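Haloacid dehalogenase-like hydrolase (Bacteroides thetaiotaomicron, PDB 2RBK) is probably a magnesium-dependent phosphatase of the haloacid dehalogenase superfamily, with vanadate and magnesium bound together in its active site. Local coordinates at residues Arg20-Glu30 against Asn52-Leu61. Residues are numbered along the deposited sequence; the frame is centred on the assembly and turned at random.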
ATOM      1  N   ARG A  20      14.260   7.708  -2.661  1.00 17.57           N
ATOM      2  CA  ARG A  20      15.145   6.602  -2.661  1.00 17.14           C
ATOM      3  C   ARG A  20      15.005   5.747  -1.398  1.00 13.50           C
ATOM      4  O   ARG A  20      14.577   6.227  -0.354  1.00 14.18           O
ATOM      5  CB  ARG A  20      16.621   7.065  -2.798  1.00 21.84           C
ATOM      6  CG  ARG A  20      16.839   7.993  -4.004  1.00 26.28           C
ATOM      7  CD  ARG A  20      16.592   7.233  -5.299  1.00 30.24           C
ATOM      8  NE  ARG A  20      17.421   6.008  -5.466  1.00 31.77           N
ATOM      9  CZ  ARG A  20      18.578   5.954  -6.075  1.00 35.63           C
ATOM     10  NH1 ARG A  20      19.136   7.031  -6.638  1.00 40.10           N
ATOM     11  NH2 ARG A  20      19.180   4.778  -6.128  1.00 46.17           N
ATOM     12  N   ILE A  21      15.457   4.536  -1.521  1.00 13.22           N
ATOM     13  CA  ILE A  21      15.570   3.615  -0.392  1.00 10.96           C
ATOM     14  C   ILE A  21      16.894   3.899   0.377  1.00 11.33           C
ATOM     15  O   ILE A  21      17.941   3.942  -0.246  1.00 13.12           O
ATOM     16  CB  ILE A  21      15.543   2.165  -0.830  1.00 11.23           C
ATOM     17  CG1 ILE A  21      14.255   1.869  -1.624  1.00 12.16           C
ATOM     18  CG2 ILE A  21      15.703   1.235   0.357  1.00 11.40           C
ATOM     19  CD1 ILE A  21      14.161   0.431  -2.149  1.00 15.41           C
ATOM     20  N   PRO A  22      16.843   4.103   1.686  1.00 10.92           N
ATOM     21  CA  PRO A  22      18.094   4.310   2.442  1.00 11.55           C
ATOM     22  C   PRO A  22      19.030   3.117   2.217  1.00 11.43           C
ATOM     23  O   PRO A  22      18.647   1.948   2.208  1.00 11.13           O
ATOM     24  CB  PRO A  22      17.625   4.401   3.893  1.00 12.52           C
ATOM     25  CG  PRO A  22      16.216   4.935   3.766  1.00 12.23           C
ATOM     26  CD  PRO A  22      15.668   4.275   2.520  1.00 12.26           C
ATOM     27  N   SER A  23      20.304   3.443   2.166  1.00 12.71           N
ATOM     28  CA  SER A  23      21.312   2.403   2.032  1.00 12.65           C
ATOM     29  C   SER A  23      21.257   1.393   3.152  1.00 10.98           C
ATOM     30  O   SER A  23      21.444   0.201   2.918  1.00 11.97           O
ATOM     31  CB  SER A  23      22.665   3.089   1.918  1.00 14.77           C
ATOM     32  OG  SER A  23      23.073   3.767   3.053  1.00 16.61           O
ATOM     33  N   SER A  24      20.999   1.839   4.363  1.00 10.50           N
ATOM     34  CA  SER A  24      20.966   0.903   5.478  1.00  9.90           C
ATOM     35  C   SER A  24      19.749  -0.024   5.424  1.00  8.98           C
ATOM     36  O   SER A  24      19.802  -1.115   6.008  1.00  9.54           O
ATOM     37  CB  SER A  24      21.059   1.582   6.820  1.00 10.18           C
ATOM     38  OG  SER A  24      19.905   2.372   7.033  1.00 11.17           O
ATOM     39  N   THR A  25      18.711   0.385   4.742  1.00  9.06           N
ATOM     40  CA  THR A  25      17.561  -0.478   4.525  1.00  9.42           C
ATOM     41  C   THR A  25      17.919  -1.632   3.614  1.00  9.11           C
ATOM     42  O   THR A  25      17.570  -2.790   3.865  1.00  9.86           O
ATOM     43  CB  THR A  25      16.336   0.309   4.005  1.00  9.49           C
ATOM     44  OG1 THR A  25      16.017   1.214   5.040  1.00 10.11           O
ATOM     45  CG2 THR A  25      15.186  -0.582   3.653  1.00 10.07           C
ATOM     46  N   ILE A  26      18.608  -1.331   2.519  1.00  9.79           N
ATOM     47  CA  ILE A  26      19.034  -2.405   1.626  0.71 10.57           C
ATOM     48  C   ILE A  26      19.945  -3.374   2.372  1.00 10.08           C
ATOM     49  O   ILE A  26      19.771  -4.606   2.254  1.00 11.04           O
ATOM     50  CB  ILE A  26      19.664  -1.831   0.360  0.71 11.35           C
ATOM     51  CG1 ILE A  26      18.719  -0.955  -0.454  0.71 11.51           C
ATOM     52  CG2 ILE A  26      20.160  -3.027  -0.486  0.71 17.14           C
ATOM     53  CD1 ILE A  26      19.381   0.009  -1.430  0.71 15.04           C
ATOM     54  N   GLU A  27      20.891  -2.867   3.145  1.00 10.01           N
ATOM     55  CA  GLU A  27      21.790  -3.750   3.930  1.00 10.37           C
ATOM     56  C   GLU A  27      21.004  -4.587   4.924  1.00  9.43           C
ATOM     57  O   GLU A  27      21.284  -5.788   5.091  1.00 10.12           O
ATOM     58  CB  GLU A  27      22.814  -2.841   4.663  1.00 13.14           C
ATOM     59  CG  GLU A  27      23.801  -2.272   3.660  1.00 19.49           C
ATOM     60  CD  GLU A  27      24.621  -1.144   4.196  1.00 26.67           C
ATOM     61  OE1 GLU A  27      24.481  -0.712   5.355  1.00 39.36           O
ATOM     62  OE2 GLU A  27      25.464  -0.654   3.425  1.00 37.25           O
ATOM     63  N   ALA A  28      20.023  -4.010   5.611  1.00  9.32           N
ATOM     64  CA  ALA A  28      19.237  -4.744   6.577  1.00  9.31           C
ATOM     65  C   ALA A  28      18.452  -5.863   5.922  1.00  8.77           C
ATOM     66  O   ALA A  28      18.357  -6.964   6.471  1.00  9.26           O
ATOM     67  CB  ALA A  28      18.303  -3.761   7.323  1.00  9.97           C
ATOM     68  N   LEU A  29      17.850  -5.597   4.771  1.00  8.66           N
ATOM     69  CA  LEU A  29      17.057  -6.625   4.083  0.69  8.80           C
ATOM     70  C   LEU A  29      17.975  -7.704   3.542  1.00  9.08           C
ATOM     71  O   LEU A  29      17.589  -8.896   3.552  1.00  9.26           O
ATOM     72  CB  LEU A  29      16.103  -5.996   3.064  0.69  9.15           C
ATOM     73  CG  LEU A  29      14.758  -5.578   3.600  0.69  9.86           C
ATOM     74  CD1 LEU A  29      14.838  -4.558   4.708  0.69  9.87           C
ATOM     75  CD2 LEU A  29      13.944  -4.862   2.494  0.69 14.54           C
ATOM     76  N   GLU A  30      19.161  -7.370   3.064  1.00  9.50           N
ATOM     77  CA  GLU A  30      20.135  -8.411   2.661  1.00  9.75           C
ATOM     78  C   GLU A  30      20.434  -9.322   3.842  1.00  9.52           C
ATOM     79  O   GLU A  30      20.441 -10.562   3.712  1.00 10.24           O
ATOM     80  CB  GLU A  30      21.421  -7.746   2.160  1.00 10.70           C
ATOM     81  CG  GLU A  30      21.376  -7.249   0.732  1.00 11.67           C
ATOM     82  CD  GLU A  30      21.605  -8.306  -0.318  1.00 14.22           C
ATOM     83  OE1 GLU A  30      21.920  -9.503  -0.043  1.00 20.39           O
ATOM     84  OE2 GLU A  30      21.397  -8.009  -1.522  1.00 15.57           O
ATOM     85  N   ASN A  52       9.636   1.751  -7.992  1.00 13.29           N
ATOM     86  CA  ASN A  52      10.592   2.372  -7.039  1.00 13.07           C
ATOM     87  C   ASN A  52      11.292   1.346  -6.182  1.00 12.41           C
ATOM     88  O   ASN A  52      11.959   1.713  -5.222  1.00 14.88           O
ATOM     89  CB  ASN A  52       9.850   3.449  -6.247  1.00 14.14           C
ATOM     90  CG  ASN A  52       8.670   2.946  -5.446  1.00 12.58           C
ATOM     91  OD1 ASN A  52       8.291   1.752  -5.571  1.00 13.82           O
ATOM     92  ND2 ASN A  52       8.057   3.868  -4.713  1.00 14.13           N
ATOM     93  N   LEU A  53      11.212   0.029  -6.537  1.00 11.67           N
ATOM     94  CA  LEU A  53      11.786  -1.025  -5.781  1.00 11.33           C
ATOM     95  C   LEU A  53      12.902  -1.772  -6.487  1.00 12.65           C
ATOM     96  O   LEU A  53      13.332  -2.836  -6.038  1.00 12.49           O
ATOM     97  CB  LEU A  53      10.760  -2.058  -5.287  1.00 11.85           C
ATOM     98  CG  LEU A  53       9.694  -1.533  -4.350  1.00 11.50           C
ATOM     99  CD1 LEU A  53       8.822  -2.736  -3.943  1.00 11.73           C
ATOM    100  CD2 LEU A  53      10.314  -0.858  -3.148  1.00 12.57           C
ATOM    101  N   SER A  54      13.440  -1.256  -7.618  1.00 14.35           N
ATOM    102  CA  SER A  54      14.415  -2.024  -8.387  1.00 14.98           C
ATOM    103  C   SER A  54      15.626  -2.439  -7.588  1.00 14.74           C
ATOM    104  O   SER A  54      16.160  -3.490  -7.826  1.00 15.49           O
ATOM    105  CB  SER A  54      14.834  -1.282  -9.653  1.00 19.44           C
ATOM    106  OG  SER A  54      15.490  -0.086  -9.369  1.00 27.06           O
ATOM    107  N   GLU A  55      16.059  -1.634  -6.642  1.00 14.77           N
ATOM    108  CA  GLU A  55      17.214  -2.069  -5.864  1.00 15.82           C
ATOM    109  C   GLU A  55      16.989  -3.385  -5.119  1.00 15.16           C
ATOM    110  O   GLU A  55      17.857  -4.288  -5.039  1.00 20.91           O
ATOM    111  CB  GLU A  55      17.649  -0.974  -4.896  1.00 18.41           C
ATOM    112  CG  GLU A  55      18.090   0.268  -5.642  1.00 23.91           C
ATOM    113  CD  GLU A  55      17.941   1.508  -4.820  1.00 23.25           C
ATOM    114  OE1 GLU A  55      16.860   1.693  -4.232  1.00 25.84           O
ATOM    115  OE2 GLU A  55      18.838   2.321  -4.769  1.00 24.87           O
ATOM    116  N   LEU A  56      15.812  -3.530  -4.582  1.00 13.22           N
ATOM    117  CA  LEU A  56      15.466  -4.736  -3.853  1.00 11.96           C
ATOM    118  C   LEU A  56      15.168  -5.902  -4.818  1.00 11.74           C
ATOM    119  O   LEU A  56      15.542  -7.038  -4.555  1.00 12.84           O
ATOM    120  CB  LEU A  56      14.278  -4.523  -2.910  1.00 12.35           C
ATOM    121  CG  LEU A  56      14.461  -3.444  -1.859  1.00 14.25           C
ATOM    122  CD1 LEU A  56      13.209  -3.277  -1.038  1.00 15.18           C
ATOM    123  CD2 LEU A  56      15.678  -3.773  -0.986  1.00 19.51           C
ATOM    124  N   GLN A  57      14.439  -5.554  -5.902  1.00 12.21           N
ATOM    125  CA  GLN A  57      14.041  -6.526  -6.893  1.00 13.08           C
ATOM    126  C   GLN A  57      15.251  -7.122  -7.643  1.00 13.79           C
ATOM    127  O   GLN A  57      15.321  -8.341  -7.818  1.00 14.50           O
ATOM    128  CB  GLN A  57      13.066  -5.938  -7.904  1.00 13.36           C
ATOM    129  CG  GLN A  57      11.729  -5.594  -7.209  1.00 12.87           C
ATOM    130  CD  GLN A  57      10.862  -4.735  -8.102  1.00 13.18           C
ATOM    131  OE1 GLN A  57      11.368  -3.881  -8.784  1.00 14.25           O
ATOM    132  NE2 GLN A  57       9.550  -4.939  -7.967  1.00 14.52           N
ATOM    133  N   ASP A  58      16.183  -6.256  -8.000  1.00 13.34           N
ATOM    134  CA  ASP A  58      17.369  -6.747  -8.736  1.00 13.89           C
ATOM    135  C   ASP A  58      18.242  -7.577  -7.819  1.00 12.74           C
ATOM    136  O   ASP A  58      19.039  -8.385  -8.317  1.00 15.91           O
ATOM    137  CB  ASP A  58      18.137  -5.559  -9.272  1.00 17.60           C
ATOM    138  CG  ASP A  58      17.447  -4.778 -10.366  1.00 21.36           C
ATOM    139  OD1 ASP A  58      16.437  -5.248 -10.904  1.00 28.12           O
ATOM    140  OD2 ASP A  58      17.888  -3.690 -10.709  1.00 27.38           O
ATOM    141  N   ARG A  59      18.150  -7.396  -6.511  1.00 12.36           N
ATOM    142  CA  ARG A  59      18.868  -8.188  -5.508  0.69 11.06           C
ATOM    143  C   ARG A  59      18.089  -9.439  -5.140  1.00 11.29           C
ATOM    144  O   ARG A  59      18.555 -10.229  -4.313  1.00 12.07           O
ATOM    145  CB  ARG A  59      19.186  -7.329  -4.269  0.69 12.19           C
ATOM    146  CG  ARG A  59      20.373  -6.434  -4.483  0.69 12.83           C
ATOM    147  CD  ARG A  59      20.576  -5.403  -3.372  0.69 13.69           C
ATOM    148  NE  ARG A  59      21.776  -4.609  -3.630  0.69 14.37           N
ATOM    149  CZ  ARG A  59      22.992  -4.931  -3.291  0.69 13.76           C
ATOM    150  NH1 ARG A  59      23.270  -6.055  -2.630  0.69 16.92           N
ATOM    151  NH2 ARG A  59      23.976  -4.119  -3.615  0.69 18.19           N
ATOM    152  N   ASN A  60      16.904  -9.650  -5.698  1.00 11.59           N
ATOM    153  CA  ASN A  60      16.102 -10.842  -5.449  1.00 11.98           C
ATOM    154  C   ASN A  60      15.786 -11.045  -3.976  1.00 11.64           C
ATOM    155  O   ASN A  60      15.798 -12.142  -3.464  1.00 13.33           O
ATOM    156  CB  ASN A  60      16.733 -12.061  -6.080  1.00 13.47           C
ATOM    157  CG  ASN A  60      16.616 -12.001  -7.589  1.00 14.43           C
ATOM    158  OD1 ASN A  60      15.477 -12.027  -8.074  1.00 20.01           O
ATOM    159  ND2 ASN A  60      17.786 -11.850  -8.251  1.00 21.00           N
ATOM    160  N   LEU A  61      15.453  -9.933  -3.306  1.00 10.75           N
ATOM    161  CA  LEU A  61      15.182  -9.941  -1.866  1.00 11.14           C
ATOM    162  C   LEU A  61      13.702 -10.027  -1.478  1.00 10.66           C
ATOM    163  O   LEU A  61      13.422 -10.241  -0.306  1.00 11.88           O
ATOM    164  CB  LEU A  61      15.735  -8.642  -1.214  1.00 12.21           C
ATOM    165  CG  LEU A  61      17.259  -8.543  -1.315  1.00 11.53           C
ATOM    166  CD1 LEU A  61      17.711  -7.190  -0.783  1.00 15.71           C
ATOM    167  CD2 LEU A  61      17.992  -9.687  -0.612  1.00 17.43           C
TER
HETATM  168  O   HOH W   1      19.280   3.696  -2.561  1.00 30.24           O
HETATM  169  O   HOH W   2      21.214 -10.106  -3.264  1.00 16.14           O
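Glu55 reaches across to Arg20 and Ile21 at one end of this helix pair, and Glu30 meets Arg59 at the other. Arg20 NH2 lies 2.8 Å from Glu55 OE2 in a salt bridge. The carboxylate sits at the guanidinium edge but is met from above its own plane. Bends at chi2 and chi3 (-65° and -56°) fold Arg20 back to this partner. A water also links Glu55 OE2 to Ile21 O. Ile21 slides past Glu55 in the opposite direction, and its CD1 ends 3.9 Å from Leu56 CG. Ile26 lies crosswise to both Glu55 and Arg59, with CG2 3.8 Å from Arg59 CD. Leu29 CD2 closes on Leu56 CD1 at 3.9 Å.

In the second salt bridge, Arg59 NH1 points nearly straight at Glu30 OE2, 2.9 Å away. The two flat groups stand almost perpendicular, 87° apart. A second water joins Glu30 OE2 to Arg59 O, and Leu61 CD1 packs 3.8 Å from Glu30 OE2. An alanine in place of Glu30 would probably leave Arg59 without this charge partner and uncover the Leu61 methyls.

Helices 23-34 and 54-58 pack roughly parallel on the central sheet of the Rossmann-like HAD core, their segment axes 10.8 Å apart at closest approach. Leu29 and Leu53 rest on strand 38-42, while Thr25 and Ala28 touch helix 250-258. Asn52, in the loop entering helix 54-58, touches the magnesium-site residue Asp10.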